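Local coordinates for putative ABC transporter amino acid-binding protein (Sinorhizobium meliloti, PDB 2Q88) that binds the compatible solute ectoine as the substrate-binding protein of an ABC transporter, probably delivering it for uptake in osmoprotection, at residues S57-E60 against Y61-I65; G32-G36 against A37-V41; Y170-V174 against L175-D179. All coordinates share one frame; numbering follows the deposited sequence.

Contact 1: residues S57-E60 against Y61-I65; sequences SISE and YGAMI. With CD (cadmium ion), chain E; 4CS ((4S)-2-methyl-1,4,5,6-tetrahydropyrimidine-4-carboxylic acid), chain F.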
loop_
_atom_site.group_PDB
_atom_site.type_symbol
_atom_site.label_atom_id
_atom_site.label_comp_id
_atom_site.label_asym_id
_atom_site.label_seq_id
_atom_site.Cartn_x
_atom_site.Cartn_y
_atom_site.Cartn_z
ATOM N N SER A 57 6.177 -0.575 -12.823
ATOM C CA SER A 57 7.555 -0.547 -12.330
ATOM C C SER A 57 7.524 -0.908 -10.838
ATOM O O SER A 57 6.716 -0.348 -10.098
ATOM C CB SER A 57 8.140 0.864 -12.481
ATOM O OG SER A 57 8.439 1.205 -13.844
ATOM N N ILE A 58 8.388 -1.833 -10.411
ATOM C CA ILE A 58 8.520 -2.197 -8.987
ATOM C C ILE A 58 9.590 -1.350 -8.307
ATOM O O ILE A 58 10.672 -1.161 -8.849
ATOM C CB ILE A 58 8.876 -3.699 -8.823
ATOM C CG1 ILE A 58 7.684 -4.578 -9.195
ATOM C CG2 ILE A 58 9.330 -4.012 -7.386
ATOM C CD1 ILE A 58 8.049 -6.056 -9.262
ATOM N N SER A 59 9.271 -0.855 -7.116
ATOM C CA SER A 59 10.234 -0.177 -6.276
ATOM C C SER A 59 9.816 -0.367 -4.823
ATOM O O SER A 59 8.712 -0.839 -4.543
ATOM C CB SER A 59 10.311 1.314 -6.630
ATOM O OG SER A 59 9.282 2.060 -5.999
ATOM N N GLU A 60 10.695 0.003 -3.904
ATOM C CA GLU A 60 10.330 0.030 -2.488
ATOM C C GLU A 60 9.483 1.283 -2.287
ATOM O O GLU A 60 9.484 2.173 -3.159
ATOM C CB GLU A 60 11.592 -0.033 -1.622
ATOM C CG GLU A 60 12.337 -1.347 -1.851
ATOM C CD GLU A 60 13.686 -1.429 -1.171
ATOM O OE1 GLU A 60 14.719 -1.204 -1.845
ATOM O OE2 GLU A 60 13.733 -1.743 0.038
ATOM N N TYR A 61 8.709 1.336 -1.202
ATOM C CA TYR A 61 7.696 2.384 -1.040
ATOM C C TYR A 61 8.295 3.781 -0.964
ATOM O O TYR A 61 7.701 4.735 -1.453
ATOM C CB TYR A 61 6.799 2.117 0.172
ATOM C CG TYR A 61 5.876 0.930 -0.026
ATOM C CD1 TYR A 61 4.651 1.078 -0.666
ATOM C CD2 TYR A 61 6.244 -0.341 0.406
ATOM C CE1 TYR A 61 3.797 -0.020 -0.852
ATOM C CE2 TYR A 61 5.395 -1.451 0.215
ATOM C CZ TYR A 61 4.174 -1.274 -0.404
ATOM O OH TYR A 61 3.336 -2.363 -0.611
ATOM N N GLY A 62 9.480 3.888 -0.370
ATOM C CA GLY A 62 10.140 5.188 -0.196
ATOM C C GLY A 62 10.551 5.874 -1.491
ATOM O O GLY A 62 10.790 7.089 -1.517
ATOM N N ALA A 63 10.643 5.109 -2.574
ATOM C CA ALA A 63 11.022 5.675 -3.872
ATOM C C ALA A 63 9.840 6.179 -4.712
ATOM O O ALA A 63 10.040 6.824 -5.745
ATOM C CB ALA A 63 11.847 4.650 -4.676
ATOM N N MET A 64 8.615 5.894 -4.279
ATOM C CA MET A 64 7.448 6.109 -5.128
ATOM C C MET A 64 7.098 7.571 -5.360
ATOM O O MET A 64 7.028 8.030 -6.512
ATOM C CB MET A 64 6.248 5.325 -4.599
ATOM C CG MET A 64 6.413 3.826 -4.790
ATOM S SD MET A 64 5.042 2.947 -4.074
ATOM C CE MET A 64 5.549 1.244 -4.315
ATOM N N ILE A 65 6.872 8.297 -4.274
ATOM C CA ILE A 65 6.570 9.731 -4.394
ATOM C C ILE A 65 7.690 10.497 -5.125
ATOM O O ILE A 65 7.389 11.258 -6.053
ATOM C CB ILE A 65 6.161 10.348 -3.025
ATOM C CG1 ILE A 65 4.829 9.721 -2.567
ATOM C CG2 ILE A 65 6.039 11.873 -3.130
ATOM C CD1 ILE A 65 4.335 10.149 -1.177
HETATM CD CD CD E . 10.055 3.138 -14.253
HETATM O O 4CS F . 3.340 2.879 3.436
HETATM C C 4CS F . 2.372 2.294 2.951
HETATM O OXT 4CS F . 1.546 2.919 2.275
HETATM C CA 4CS F . 2.175 0.805 3.207
HETATM C CB 4CS F . 3.470 0.016 3.172
HETATM C CAD 4CS F . 3.184 -1.456 3.485
HETATM N NAG 4CS F . 2.164 -1.975 2.536
HETATM C CAI 4CS F . 1.210 -1.125 1.956
HETATM C CAA 4CS F . 0.172 -1.681 0.965
HETATM N N 4CS F . 1.208 0.246 2.244
HETATM O O HOH W 1 9.077 3.147 -16.394
#
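The backbone of E60-A63 folds into a type I turn, with A63 N donating to E60 O at 3.2 Å, and M64 N reaches back to Y61 O in the same way, so the chain leaves its strand and turns toward helix 64-69. E60 O is gripped by two donors from opposite faces of its carbonyl plane: A63 N lies above the plane, whereas the hydroxyl S59 OG comes in at 2.8 Å, tilted 32° from it. S59 can reach because its OG sits between the backbone N and the carbonyl carbon (chi1 83°), which turns the hydroxyl over the start of the turn. The same hydroxyl rests against the side of M64, 3.6 Å from CG, and near the methyl of A63. M64 is stretched out beyond CG, and its terminal CE passes the backbone S59 O at 3.8 Å, so the thioether chain runs alongside S59. Y61 points the other way, into the ligand pocket. One face of its ring meets ectoine, whose CB stands 3.7 Å from the ring plane, over the centre, while Y61 OH is hydrogen-bonded to E22, which also binds ectoine. At the far end, S57 OG coordinates a cadmium ion together with a water and H73. S57 and S59 pair by backbone bonds with strand 14-19 in the parallel sheet, so strand 53-58 ends beside the binding cleft, and M64 and I65, in helix 64-69, pack on I76 of strand 75-76.

Contact 2: residues G32-G36 against A37-V41; sequences GKVSG and AAPDV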
loop_
_atom_site.group_PDB
_atom_site.type_symbol
_atom_site.label_atom_id
_atom_site.label_comp_id
_atom_site.label_asym_id
_atom_site.label_seq_id
_atom_site.Cartn_x
_atom_site.Cartn_y
_atom_site.Cartn_z
ATOM N N GLY A 32 4.626 -11.926 -16.242
ATOM C CA GLY A 32 4.775 -10.481 -16.130
ATOM C C GLY A 32 3.478 -9.725 -15.931
ATOM O O GLY A 32 3.504 -8.505 -15.756
ATOM N N LYS A 33 2.349 -10.438 -15.948
ATOM C CA LYS A 33 1.037 -9.810 -15.767
ATOM C C LYS A 33 0.962 -9.226 -14.363
ATOM O O LYS A 33 1.147 -9.931 -13.379
ATOM C CB LYS A 33 -0.120 -10.806 -15.995
ATOM C CG LYS A 33 -0.936 -11.162 -14.730
ATOM C CD LYS A 33 -2.189 -11.965 -15.033
ATOM C CE LYS A 33 -3.000 -12.212 -13.756
ATOM N NZ LYS A 33 -4.060 -13.253 -13.954
ATOM N N VAL A 34 0.742 -7.924 -14.291
ATOM C CA VAL A 34 0.589 -7.260 -13.014
ATOM C C VAL A 34 -0.877 -7.352 -12.633
ATOM O O VAL A 34 -1.753 -7.095 -13.458
ATOM C CB VAL A 34 1.088 -5.815 -13.085
ATOM C CG1 VAL A 34 0.842 -5.083 -11.776
ATOM C CG2 VAL A 34 2.583 -5.818 -13.454
ATOM N N SER A 35 -1.122 -7.766 -11.391
ATOM C CA SER A 35 -2.454 -7.834 -10.830
ATOM C C SER A 35 -2.381 -7.405 -9.364
ATOM O O SER A 35 -1.494 -6.635 -8.985
ATOM C CB SER A 35 -3.020 -9.251 -10.955
ATOM O OG SER A 35 -2.196 -10.169 -10.272
ATOM N N GLY A 36 -3.298 -7.910 -8.549
ATOM C CA GLY A 36 -3.524 -7.354 -7.222
ATOM C C GLY A 36 -4.599 -6.296 -7.344
ATOM O O GLY A 36 -4.922 -5.853 -8.451
ATOM N N ALA A 37 -5.168 -5.903 -6.209
ATOM C CA ALA A 37 -6.330 -5.031 -6.173
ATOM C C ALA A 37 -6.082 -3.632 -6.714
ATOM O O ALA A 37 -6.928 -3.074 -7.409
ATOM C CB ALA A 37 -6.902 -4.965 -4.762
ATOM N N ALA A 38 -4.923 -3.065 -6.405
ATOM C CA ALA A 38 -4.649 -1.694 -6.809
ATOM C C ALA A 38 -4.422 -1.566 -8.330
ATOM O O ALA A 38 -5.078 -0.727 -8.959
ATOM C CB ALA A 38 -3.500 -1.101 -5.995
ATOM N N PRO A 39 -3.550 -2.391 -8.924
ATOM C CA PRO A 39 -3.405 -2.416 -10.386
ATOM C C PRO A 39 -4.661 -2.873 -11.139
ATOM O O PRO A 39 -4.885 -2.420 -12.257
ATOM C CB PRO A 39 -2.267 -3.408 -10.606
ATOM C CG PRO A 39 -1.516 -3.388 -9.302
ATOM C CD PRO A 39 -2.612 -3.335 -8.282
ATOM N N ASP A 40 -5.473 -3.748 -10.548
ATOM C CA ASP A 40 -6.706 -4.188 -11.223
ATOM C C ASP A 40 -7.712 -3.041 -11.349
ATOM O O ASP A 40 -8.318 -2.842 -12.404
ATOM C CB ASP A 40 -7.358 -5.382 -10.516
ATOM C CG ASP A 40 -6.765 -6.739 -10.932
ATOM O OD1 ASP A 40 -5.740 -6.811 -11.649
ATOM O OD2 ASP A 40 -7.270 -7.817 -10.560
ATOM N N VAL A 41 -7.900 -2.290 -10.270
ATOM C CA VAL A 41 -8.761 -1.111 -10.285
ATOM C C VAL A 41 -8.222 -0.058 -11.271
ATOM O O VAL A 41 -8.980 0.506 -12.072
ATOM C CB VAL A 41 -8.917 -0.519 -8.865
ATOM C CG1 VAL A 41 -9.510 0.897 -8.905
ATOM C CG2 VAL A 41 -9.791 -1.416 -8.020
#
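G36 and D40 are joined by the backbone hydrogen bond that opens helix 37-48: D40 N donates to G36 O at 3.0 Å. G36 is the N-cap, and with phi positive (91°), a side chain here would collide with S35 O, so the position suits glycine. The carboxylate of D40 folds back over the same carbonyl, CG lying beside its own backbone N (chi1 -84°), which leaves OD1 3.5 Å from S35 CA. Its other oxygen, OD2, bonds to Y238 OH, and that hydroxyl also meets G36 N, so one outside residue ties the cap to the first turn. This strand-to-helix junction belongs to the periplasmic solute-binding fold of family 3, where the short hairpin of strands 27-28 and 34-35 leads into a helix packed against the parallel sheet. Apolar contact comes from V34 and P39, which cross at about a right angle: V34 CG1, anti to N (chi1 176°), touches P39 CB at 3.7 Å, and both residues rest on I19 of strand 14-19. P39 also presses its ring on two carbonyls, CG lying 3.3 Å from S35 O and CD 3.4 Å from G36 O. As the third residue of the helix it lies in the first turn, where a proline's missing N-H breaks no i to i-4 bond. A glycine here would probably open a gap beside V34 CG1 and let the first turn flex against the strand.

Contact 3: residues Y170-V174 against L175-D179; sequences YSLPV and LSIND. With 4CS ((4S)-2-methyl-1,4,5,6-tetrahydropyrimidine-4-carboxylic acid), chain F.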
loop_
_atom_site.group_PDB
_atom_site.type_symbol
_atom_site.label_atom_id
_atom_site.label_comp_id
_atom_site.label_asym_id
_atom_site.label_seq_id
_atom_site.Cartn_x
_atom_site.Cartn_y
_atom_site.Cartn_z
ATOM N N TYR A 170 7.729 -8.638 12.091
ATOM C CA TYR A 170 7.662 -8.042 10.761
ATOM C C TYR A 170 6.264 -7.464 10.583
ATOM O O TYR A 170 5.269 -8.138 10.843
ATOM C CB TYR A 170 7.974 -9.095 9.704
ATOM C CG TYR A 170 7.864 -8.638 8.253
ATOM C CD1 TYR A 170 8.495 -7.484 7.808
ATOM C CD2 TYR A 170 7.149 -9.393 7.324
ATOM C CE1 TYR A 170 8.404 -7.079 6.465
ATOM C CE2 TYR A 170 7.044 -9.002 6.007
ATOM C CZ TYR A 170 7.670 -7.851 5.578
ATOM O OH TYR A 170 7.573 -7.486 4.252
ATOM N N SER A 171 6.190 -6.214 10.161
ATOM C CA SER A 171 4.912 -5.525 10.098
ATOM C C SER A 171 4.544 -5.126 8.670
ATOM O O SER A 171 5.346 -4.512 7.976
ATOM C CB SER A 171 4.933 -4.296 11.002
ATOM O OG SER A 171 3.648 -3.709 11.073
ATOM N N LEU A 172 3.330 -5.515 8.268
ATOM C CA LEU A 172 2.684 -5.142 7.001
ATOM C C LEU A 172 1.191 -5.007 7.296
ATOM O O LEU A 172 0.756 -5.349 8.406
ATOM C CB LEU A 172 2.875 -6.245 5.951
ATOM C CG LEU A 172 4.233 -6.417 5.263
ATOM C CD1 LEU A 172 4.138 -7.481 4.207
ATOM C CD2 LEU A 172 4.721 -5.117 4.663
ATOM N N PRO A 173 0.397 -4.515 6.342
ATOM C CA PRO A 173 -1.058 -4.578 6.457
ATOM C C PRO A 173 -1.573 -5.997 6.705
ATOM O O PRO A 173 -0.991 -6.966 6.222
ATOM C CB PRO A 173 -1.534 -4.048 5.095
ATOM C CG PRO A 173 -0.463 -3.108 4.692
ATOM C CD PRO A 173 0.808 -3.836 5.090
ATOM N N VAL A 174 -2.637 -6.102 7.505
ATOM C CA VAL A 174 -3.298 -7.372 7.825
ATOM C C VAL A 174 -3.429 -8.309 6.622
ATOM O O VAL A 174 -3.015 -9.467 6.680
ATOM C CB VAL A 174 -4.693 -7.113 8.448
ATOM C CG1 VAL A 174 -5.483 -8.413 8.622
ATOM C CG2 VAL A 174 -4.534 -6.387 9.783
ATOM N N LEU A 175 -4.007 -7.817 5.535
ATOM C CA LEU A 175 -4.203 -8.672 4.366
ATOM C C LEU A 175 -2.897 -9.187 3.759
ATOM O O LEU A 175 -2.855 -10.320 3.276
ATOM C CB LEU A 175 -5.053 -7.971 3.313
ATOM C CG LEU A 175 -6.533 -7.820 3.660
ATOM C CD1 LEU A 175 -7.148 -6.759 2.760
ATOM C CD2 LEU A 175 -7.294 -9.146 3.490
ATOM N N SER A 176 -1.851 -8.362 3.785
ATOM C CA SER A 176 -0.527 -8.747 3.263
ATOM C C SER A 176 0.160 -9.789 4.148
ATOM O O SER A 176 0.786 -10.730 3.638
ATOM C CB SER A 176 0.393 -7.524 3.150
ATOM O OG SER A 176 -0.167 -6.498 2.348
ATOM N N ILE A 177 0.081 -9.594 5.465
ATOM C CA ILE A 177 0.681 -10.536 6.417
ATOM C C ILE A 177 -0.029 -11.886 6.311
ATOM O O ILE A 177 0.628 -12.914 6.197
ATOM C CB ILE A 177 0.645 -9.977 7.877
ATOM C CG1 ILE A 177 1.702 -8.871 8.090
ATOM C CG2 ILE A 177 0.862 -11.074 8.901
ATOM C CD1 ILE A 177 3.191 -9.334 7.923
ATOM N N ASN A 178 -1.363 -11.876 6.336
ATOM C CA ASN A 178 -2.149 -13.117 6.236
ATOM C C ASN A 178 -1.870 -13.905 4.959
ATOM O O ASN A 178 -1.762 -15.132 4.983
ATOM C CB ASN A 178 -3.653 -12.828 6.340
ATOM C CG ASN A 178 -4.114 -12.570 7.772
ATOM O OD1 ASN A 178 -3.450 -12.943 8.741
ATOM N ND2 ASN A 178 -5.271 -11.939 7.902
ATOM N N ASP A 179 -1.757 -13.198 3.843
ATOM C CA ASP A 179 -1.454 -13.837 2.570
ATOM C C ASP A 179 -0.066 -14.480 2.586
ATOM O O ASP A 179 0.105 -15.645 2.194
ATOM C CB ASP A 179 -1.571 -12.815 1.445
ATOM C CG ASP A 179 -1.538 -13.450 0.089
ATOM O OD1 ASP A 179 -0.503 -13.310 -0.591
ATOM O OD2 ASP A 179 -2.485 -14.126 -0.376
HETATM O O 4CS F . 3.340 2.879 3.436
HETATM C C 4CS F . 2.372 2.294 2.951
HETATM O OXT 4CS F . 1.546 2.919 2.275
HETATM C CA 4CS F . 2.175 0.805 3.207
HETATM C CB 4CS F . 3.470 0.016 3.172
HETATM C CAD 4CS F . 3.184 -1.456 3.485
HETATM N NAG 4CS F . 2.164 -1.975 2.536
HETATM C CAI 4CS F . 1.210 -1.125 1.956
HETATM C CAA 4CS F . 0.172 -1.681 0.965
HETATM N N 4CS F . 1.208 0.246 2.244
#
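I177 reaches from the first turns of helix 174-184 back to strand 169-173, closing a beta-alpha unit of the solute-binding fold in which the axes of 170-173 and 175-179 approach to 6.0 Å at 117°. Its CB stands near P173 O (3.8 Å), the carbonyl to which I177 N bonds at 2.9 Å. From there CG1 swings anti to the carbonyl carbon (chi1 -75°) and packs on L172 CB at 3.6 Å. A second bend (chi2 -63°) sends the tip, CD1, along the strand, where it touches the same L172 CB, then Y170 O at 3.8 Å and Y170 CD2 of the ring. Further along the helix, N178 N donates to V174 O at 2.9 Å, and N178 lies side by side with V174, ND2 against CG1. P173 is the N-cap and also a wall of the pocket. Beyond it, S176 sets its CB against L172 CD1 and its OG hydrogen-bonds E22, which itself hydrogen-bonds the ligand. The chain thus turns into its helix right beside ectoine, with P173 CD 3.4 Å from ring nitrogen NAG.

How the contacts relate
Read from the N terminus, contact 2 (32-41) comes first, then contact 1 (57-65), then contact 3 (170-179); they follow in series, and none nests in or crosses another. Each closes a tight local turn where a strand or its loop gives way to a helix. Helix 37-48, begun at contact 2, runs on to strand 53-58, which ends at contact 1, so both lie against strand 14-19 of the parallel sheet, contact 2 through V34 and P39 and contact 1 through backbone bonds. Contact 3 belongs to the mixed sheet with strand 98-106. Its centre lies about 18 Å from that of either other contact, yet contacts 1 and 3 both touch ectoine, so the bound solute lies between turns from the two sheets.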